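Side-chain contacts in probable spore coat polysaccharide biosynthesis protein E (Chromobacterium violaceum ATCC 12472, PDB 3G8R), which probably acts as an N-acylneuraminate-9-phosphate synthase and binds zinc: residues A[148-151]-A[152-156]; A[331-335]-A[336-340]. One frame throughout, in Å; residues are numbered along the deposited sequence.

Contact 1: A[148-151]-A[152-156]; sequences EDID and KVVSF
Asp149 and Lys152 meet across one turn of helix 147-158 in a long salt bridge, OD1 of Asp149 lying 3.7 Å from NZ of Lys152. The two side chains converge at a slant, and the lysine reaches the carboxylate by bending at its third and fourth torsions (-149° and 139°) as it runs back past the Glu148 carbonyl, with CG of Lys152 3.5 Å from O of Glu148. At that distance the attraction is probably modest, and OD2 of Asp149 makes a further weak, long ion pair with Arg146. Asp151 directs its acid elsewhere, OD1 being hydrogen-bonded to Tyr192.

The apolar part lies on another side of the helix, where CG2 of Ile150 faces CG2 of Val154 at 4.2 Å. Both side chains also rest on Ile166 of strand 164-168, while Val153 packs on Trp125 and Leu128 of helix 125-132. The helix is the crossover of the beta-alpha-beta unit from strand 138-141 to strand 164-168 in the TIM barrel of the NeuB family domain.

Four i to i+4 backbone hydrogen bonds join the segments. Val154 N reaches Ile150 O at 2.7 Å, and Val153 N donates to Asp149 O almost straight, at 166°. The first torsion of Val153 sends CG1 opposite the backbone N and leaves CG2 on the side of the preceding turn, 3.3 Å from that same Asp149 oxygen.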
loop_
_atom_site.group_PDB
_atom_site.type_symbol
_atom_site.label_atom_id
_atom_site.label_comp_id
_atom_site.label_asym_id
_atom_site.label_seq_id
_atom_site.Cartn_x
_atom_site.Cartn_y
_atom_site.Cartn_z
ATOM N N GLU A 148 -9.390 -13.269 18.547
ATOM C CA GLU A 148 -9.654 -14.615 19.050
ATOM C C GLU A 148 -10.741 -15.358 18.235
ATOM O O GLU A 148 -10.630 -16.568 17.994
ATOM C CB GLU A 148 -9.965 -14.606 20.559
ATOM C CG GLU A 148 -10.465 -13.272 21.148
ATOM C CD GLU A 148 -9.414 -12.126 21.154
ATOM O OE1 GLU A 148 -8.312 -12.319 21.718
ATOM O OE2 GLU A 148 -9.697 -11.028 20.588
ATOM N N ASP A 149 -11.759 -14.634 17.783
ATOM C CA ASP A 149 -12.795 -15.238 16.959
ATOM C C ASP A 149 -12.355 -15.574 15.544
ATOM O O ASP A 149 -12.791 -16.587 14.997
ATOM C CB ASP A 149 -14.014 -14.328 16.860
ATOM C CG ASP A 149 -14.815 -14.280 18.139
ATOM O OD1 ASP A 149 -14.812 -15.306 18.887
ATOM O OD2 ASP A 149 -15.455 -13.211 18.382
ATOM N N ILE A 150 -11.544 -14.704 14.943
ATOM C CA ILE A 150 -11.144 -14.843 13.550
ATOM C C ILE A 150 -10.140 -15.939 13.521
ATOM O O ILE A 150 -10.119 -16.756 12.611
ATOM C CB ILE A 150 -10.455 -13.585 13.009
ATOM C CG1 ILE A 150 -11.288 -12.354 13.272
ATOM C CG2 ILE A 150 -10.219 -13.701 11.508
ATOM C CD1 ILE A 150 -10.646 -11.043 12.831
ATOM N N ASP A 151 -9.287 -15.935 14.536
ATOM C CA ASP A 151 -8.456 -17.085 14.846
ATOM C C ASP A 151 -9.252 -18.377 14.935
ATOM O O ASP A 151 -8.873 -19.349 14.290
ATOM C CB ASP A 151 -7.742 -16.872 16.158
ATOM C CG ASP A 151 -6.459 -16.117 16.004
ATOM O OD1 ASP A 151 -6.169 -15.576 14.917
ATOM O OD2 ASP A 151 -5.708 -16.071 17.009
ATOM N N LYS A 152 -10.327 -18.415 15.723
ATOM C CA LYS A 152 -11.057 -19.669 15.862
ATOM C C LYS A 152 -11.540 -20.084 14.492
ATOM O O LYS A 152 -11.299 -21.227 14.049
ATOM C CB LYS A 152 -12.247 -19.569 16.804
ATOM C CG LYS A 152 -11.889 -19.815 18.247
ATOM C CD LYS A 152 -12.985 -19.364 19.221
ATOM C CE LYS A 152 -12.355 -18.905 20.553
ATOM N NZ LYS A 152 -13.018 -17.661 21.082
ATOM N N VAL A 153 -12.179 -19.130 13.818
ATOM C CA VAL A 153 -12.781 -19.379 12.539
ATOM C C VAL A 153 -11.757 -19.775 11.471
ATOM O O VAL A 153 -11.993 -20.707 10.711
ATOM C CB VAL A 153 -13.586 -18.165 12.064
ATOM C CG1 VAL A 153 -13.968 -18.353 10.625
ATOM C CG2 VAL A 153 -14.823 -18.014 12.881
ATOM N N VAL A 154 -10.631 -19.071 11.415
ATOM C CA VAL A 154 -9.601 -19.420 10.457
ATOM C C VAL A 154 -9.122 -20.830 10.735
ATOM O O VAL A 154 -9.312 -21.717 9.922
ATOM C CB VAL A 154 -8.396 -18.462 10.496
ATOM C CG1 VAL A 154 -7.196 -19.104 9.886
ATOM C CG2 VAL A 154 -8.688 -17.237 9.718
ATOM N N SER A 155 -8.534 -21.024 11.901
ATOM C CA SER A 155 -8.039 -22.312 12.324
ATOM C C SER A 155 -9.032 -23.434 11.996
ATOM O O SER A 155 -8.676 -24.427 11.372
ATOM C CB SER A 155 -7.736 -22.249 13.822
ATOM O OG SER A 155 -7.664 -23.529 14.410
ATOM N N PHE A 156 -10.283 -23.244 12.376
ATOM C CA PHE A 156 -11.258 -24.296 12.252
ATOM C C PHE A 156 -11.558 -24.638 10.806
ATOM O O PHE A 156 -11.643 -25.801 10.470
ATOM C CB PHE A 156 -12.513 -23.911 13.019
ATOM C CG PHE A 156 -13.805 -24.385 12.399
ATOM C CD1 PHE A 156 -14.481 -23.590 11.486
ATOM C CD2 PHE A 156 -14.365 -25.596 12.774
ATOM C CE1 PHE A 156 -15.675 -24.005 10.926
ATOM C CE2 PHE A 156 -15.565 -26.020 12.227
ATOM C CZ PHE A 156 -16.224 -25.213 11.300
#

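Contact 2: A[331-335]-A[336-340]; sequences APVMA and ADLEP
A type I beta turn over residues 334-337, with one apolar side-chain pair across it, joins residues 331-335 to 336-340 and leads into strand 338-340 of the SAF domain, the C-terminal part of this construct. Val333 and Leu338 form the pair: CG1 of Val333 lies 3.8 Å from both CD1 and CD2 of Leu338, sitting against the fork of the leucine, and the two side chains cross at about a right angle. The valine's CG1 is anti to the backbone N (chi1 170°), which turns this methyl to the leucine. Both residues are buried, Val333 touching Val282 of strand 281-284 and Leu338 touching Leu294.

The carbonyl of Met334, modelled as selenomethionine, receives the Asp337 amide at 3.2 Å from N to O. The donor stands well above the carbonyl plane, 55° out of it, as the chain curls through Ala335 and Ala336 with helical backbone angles. A second bond, from Leu338 N to Ala335 O at 3.5 Å, is weak. Asp337 brings OD2 to 4.1 Å from CB of Met334.

The turn thus combines one ordinary and one weak backbone bond with the buried apolar contact of Val333 and Leu338, while Lys324 pairs through its backbone with Asp337 and through NZ with Ala336 O, so that polar links and apolar burial meet at the start of the strand.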
loop_
_atom_site.group_PDB
_atom_site.type_symbol
_atom_site.label_atom_id
_atom_site.label_comp_id
_atom_site.label_asym_id
_atom_site.label_seq_id
_atom_site.Cartn_x
_atom_site.Cartn_y
_atom_site.Cartn_z
ATOM N N ALA A 331 45.720 9.914 -16.900
ATOM C CA ALA A 331 44.921 9.108 -17.789
ATOM C C ALA A 331 43.916 8.223 -17.070
ATOM O O ALA A 331 44.116 7.814 -15.927
ATOM C CB ALA A 331 45.808 8.274 -18.686
ATOM N N PRO A 332 42.823 7.916 -17.754
ATOM C CA PRO A 332 41.815 7.062 -17.156
ATOM C C PRO A 332 42.377 5.679 -17.048
ATOM O O PRO A 332 42.968 5.194 -18.000
ATOM C CB PRO A 332 40.666 7.099 -18.168
ATOM C CG PRO A 332 41.270 7.632 -19.435
ATOM C CD PRO A 332 42.421 8.468 -19.059
ATOM N N VAL A 333 42.211 5.055 -15.894
ATOM C CA VAL A 333 42.647 3.702 -15.715
ATOM C C VAL A 333 41.588 2.824 -16.337
ATOM O O VAL A 333 40.542 2.612 -15.760
ATOM C CB VAL A 333 42.719 3.333 -14.257
ATOM C CG1 VAL A 333 42.950 1.837 -14.119
ATOM C CG2 VAL A 333 43.790 4.112 -13.548
HETATM N N MSE A 334 41.868 2.313 -17.524
HETATM C CA MSE A 334 41.027 1.329 -18.177
HETATM C C MSE A 334 41.158 -0.032 -17.504
HETATM O O MSE A 334 42.260 -0.465 -17.177
HETATM C CB MSE A 334 41.454 1.241 -19.630
HETATM C CG MSE A 334 41.556 2.619 -20.290
HETATM SE SE MSE A 334 39.997 3.483 -20.260
HETATM C CE MSE A 334 38.946 2.190 -20.810
ATOM N N ALA A 335 40.020 -0.695 -17.298
ATOM C CA ALA A 335 39.957 -1.939 -16.531
ATOM C C ALA A 335 40.484 -3.129 -17.317
ATOM O O ALA A 335 40.918 -4.127 -16.743
ATOM C CB ALA A 335 38.545 -2.200 -16.070
ATOM N N ALA A 336 40.455 -3.029 -18.640
ATOM C CA ALA A 336 41.043 -4.087 -19.460
ATOM C C ALA A 336 42.578 -4.114 -19.338
ATOM O O ALA A 336 43.228 -5.053 -19.810
ATOM C CB ALA A 336 40.611 -3.943 -20.915
ATOM N N ASP A 337 43.156 -3.102 -18.690
ATOM C CA ASP A 337 44.611 -2.998 -18.580
ATOM C C ASP A 337 45.145 -3.445 -17.224
ATOM O O ASP A 337 46.254 -3.064 -16.831
ATOM C CB ASP A 337 45.061 -1.560 -18.852
ATOM C CG ASP A 337 44.812 -1.118 -20.298
ATOM O OD1 ASP A 337 44.246 -1.902 -21.107
ATOM O OD2 ASP A 337 45.192 0.036 -20.619
ATOM N N LEU A 338 44.376 -4.232 -16.485
ATOM C CA LEU A 338 44.834 -4.552 -15.154
ATOM C C LEU A 338 44.733 -6.017 -14.837
ATOM O O LEU A 338 43.716 -6.669 -15.113
ATOM C CB LEU A 338 44.092 -3.744 -14.096
ATOM C CG LEU A 338 43.809 -2.256 -14.317
ATOM C CD1 LEU A 338 42.669 -1.889 -13.405
ATOM C CD2 LEU A 338 44.996 -1.372 -14.068
ATOM N N GLU A 339 45.810 -6.522 -14.244
ATOM C CA GLU A 339 45.853 -7.876 -13.726
ATOM C C GLU A 339 45.619 -7.859 -12.209
ATOM O O GLU A 339 46.205 -7.053 -11.481
ATOM C CB GLU A 339 47.169 -8.575 -14.110
ATOM C CG GLU A 339 47.029 -10.088 -14.235
ATOM C CD GLU A 339 48.008 -10.716 -15.217
ATOM O OE1 GLU A 339 48.144 -11.960 -15.195
ATOM O OE2 GLU A 339 48.643 -9.984 -16.016
ATOM N N PRO A 340 44.732 -8.733 -11.740
ATOM C CA PRO A 340 44.346 -8.771 -10.349
ATOM C C PRO A 340 45.390 -9.426 -9.446
ATOM O O PRO A 340 46.179 -10.251 -9.895
ATOM C CB PRO A 340 43.068 -9.607 -10.379
ATOM C CG PRO A 340 42.596 -9.539 -11.810
ATOM C CD PRO A 340 43.865 -9.587 -12.561
#

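How the contacts relate
Contacts 1 and 2 lie in separate parts of the construct, with centres 64 Å apart and nearest atoms about 55 Å apart. Residues 148-156 belong to the NeuB family barrel, whereas 331-340 fall in the SAF domain that follows it along the chain; the two do not touch. Their placement differs accordingly, contact 1 about 22 Å from the centre of the chain and contact 2 about 51 Å, both measured from contact centres. The zinc ion, bound by His202 and His225, belongs to the barrel and so shares a domain with contact 1, yet both contacts lie away from that site. Contact 1 is internal to one barrel helix, and contact 2 is a turn leading into strand 338-340.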